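Local atomic coordinates of periplasmic cell division protein (SufI) (Aquifex aeolicus, PDB entry 6SYY), a protein that probably acts as a multicopper oxidase, using bound copper ions to oxidise substrates and pass the electrons to molecular oxygen. Residues Leu294-Glu299 / Tyr450-Ile455. Sequence-based numbering, arbitrary orientation.
With CU (copper (II) ion), chain B.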
# COMPACT_ATOMS: atom_id res chain seq x y z
N LEU A 294 1.51 -4.41 -12.66
CA LEU A 294 2.64 -4.64 -11.78
C LEU A 294 2.40 -3.85 -10.50
O LEU A 294 2.16 -2.64 -10.56
CB LEU A 294 3.94 -4.20 -12.45
CG LEU A 294 5.29 -4.54 -11.81
CD1 LEU A 294 5.48 -6.04 -11.75
CD2 LEU A 294 6.41 -3.88 -12.60
N VAL A 295 2.43 -4.53 -9.36
CA VAL A 295 2.12 -3.90 -8.08
C VAL A 295 3.19 -4.30 -7.07
O VAL A 295 3.37 -5.49 -6.78
CB VAL A 295 0.71 -4.25 -7.59
CG1 VAL A 295 0.41 -5.72 -7.80
CG2 VAL A 295 0.53 -3.85 -6.13
N ALA A 296 3.89 -3.33 -6.55
CA ALA A 296 4.95 -3.52 -5.58
C ALA A 296 4.41 -3.33 -4.17
O ALA A 296 3.31 -2.80 -3.98
CB ALA A 296 6.09 -2.53 -5.84
N PRO A 297 5.15 -3.77 -3.15
CA PRO A 297 4.75 -3.48 -1.77
C PRO A 297 4.54 -1.98 -1.56
O PRO A 297 5.36 -1.16 -1.95
CB PRO A 297 5.94 -4.00 -0.95
CG PRO A 297 6.50 -5.09 -1.78
CD PRO A 297 6.28 -4.71 -3.21
N GLY A 298 3.42 -1.64 -0.92
CA GLY A 298 3.05 -0.26 -0.72
C GLY A 298 2.19 0.34 -1.81
O GLY A 298 1.53 1.36 -1.57
N GLU A 299 2.18 -0.26 -3.00
CA GLU A 299 1.28 0.19 -4.05
C GLU A 299 -0.13 -0.34 -3.80
O GLU A 299 -0.33 -1.38 -3.17
CB GLU A 299 1.77 -0.26 -5.42
CG GLU A 299 2.97 0.51 -5.95
CD GLU A 299 3.27 0.20 -7.41
OE1 GLU A 299 3.39 -1.00 -7.76
OE2 GLU A 299 3.36 1.15 -8.21
N TYR A 450 15.42 -3.94 -7.39
CA TYR A 450 14.41 -2.91 -7.51
C TYR A 450 14.07 -2.35 -6.13
O TYR A 450 14.28 -3.00 -5.10
CB TYR A 450 13.16 -3.46 -8.19
CG TYR A 450 12.09 -3.93 -7.23
CD1 TYR A 450 11.00 -3.12 -6.93
CD2 TYR A 450 12.17 -5.18 -6.63
CE1 TYR A 450 10.02 -3.55 -6.06
CE2 TYR A 450 11.19 -5.61 -5.75
CZ TYR A 450 10.11 -4.79 -5.46
OH TYR A 450 9.13 -5.21 -4.60
N HIS A 451 13.55 -1.13 -6.12
CA HIS A 451 13.12 -0.50 -4.88
C HIS A 451 11.81 0.25 -5.10
O HIS A 451 11.76 1.17 -5.92
CB HIS A 451 14.18 0.46 -4.34
CG HIS A 451 15.53 -0.16 -4.18
ND1 HIS A 451 15.84 -1.00 -3.14
CD2 HIS A 451 16.65 -0.06 -4.93
CE1 HIS A 451 17.09 -1.40 -3.26
NE2 HIS A 451 17.61 -0.84 -4.34
N PRO A 452 10.75 -0.11 -4.40
CA PRO A 452 9.54 0.72 -4.44
C PRO A 452 9.66 1.88 -3.48
O PRO A 452 9.52 1.72 -2.26
CB PRO A 452 8.43 -0.27 -4.03
CG PRO A 452 9.13 -1.24 -3.12
CD PRO A 452 10.58 -1.30 -3.55
N MET A 453 9.96 3.07 -4.01
CA MET A 453 10.29 4.22 -3.18
C MET A 453 9.03 4.98 -2.79
O MET A 453 8.21 5.32 -3.65
CB MET A 453 11.26 5.14 -3.92
CG MET A 453 12.62 4.51 -4.19
SD MET A 453 13.45 3.97 -2.69
CE MET A 453 13.54 5.51 -1.77
N HIS A 454 8.89 5.25 -1.50
CA HIS A 454 7.71 5.88 -0.94
C HIS A 454 8.11 7.15 -0.21
O HIS A 454 9.12 7.17 0.51
CB HIS A 454 6.99 4.90 0.01
CG HIS A 454 5.85 5.50 0.77
ND1 HIS A 454 4.77 6.08 0.16
CD2 HIS A 454 5.62 5.58 2.11
CE1 HIS A 454 3.92 6.51 1.08
NE2 HIS A 454 4.41 6.22 2.27
N ILE A 455 7.35 8.22 -0.41
CA ILE A 455 7.50 9.45 0.37
C ILE A 455 6.23 9.63 1.19
O ILE A 455 5.12 9.32 0.73
CB ILE A 455 7.77 10.69 -0.50
CG1 ILE A 455 6.63 10.91 -1.51
CG2 ILE A 455 9.10 10.57 -1.22
CD1 ILE A 455 6.75 12.22 -2.26
CU CU B . 14.67 -1.09 -1.29
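Ala-296 and Pro-297 lie against Tyr-450 and Pro-452, and no hydrogen bond joins the two segments. Ala-296 points its methyl group at the Pro-452 ring, CB to CB 3.7 Å. The same CB lies 4.1 Å from CE1 of Tyr-450, reaching that ring obliquely. Pro-297 CD sits at the ring edge, near the ring plane, 3.2 Å from Tyr-450 OH. The hydroxyl itself is hydrogen-bonded to the carbonyl O of Ala-258, which ties down the end of the ring. Pro-297 O lies 3.8 Å from Pro-452 CB, so the Pro-452 ring also touches the Pro-297 carbonyl.

The 296-299 chain is a type II beta turn, with Gly-298 at its third position. Glu-299 N bonds to Ala-296 O at 2.9 Å. Glu-299 reaches back with its carboxylate to the start of the turn. Glu-299 OE1 accepts the N-H of Ala-296 with its anti lone pair, N to OE1 2.7 Å and the N-H...O angle 165°. OE2 makes a salt bridge to Lys-478, so the carboxylate is held at both oxygens.

In strand 451-455, Pro-452 faces the turn, while His-451 points away and binds copper through ND1 at 2.2 Å. Cys-509, on which Pro-452 packs, and His-514 complete that copper's protein ligands. His-454 binds a different copper, which it shares with His-118. Pro-297 lies about 4 Å, side chain to side chain, from His-510, a ligand of another copper. The contact seats a turn of the middle cupredoxin-like domain on the strand that gives the C-terminal one a ligand of its type 1 (His-Cys-His) copper, in the three-domain multicopper oxidase fold.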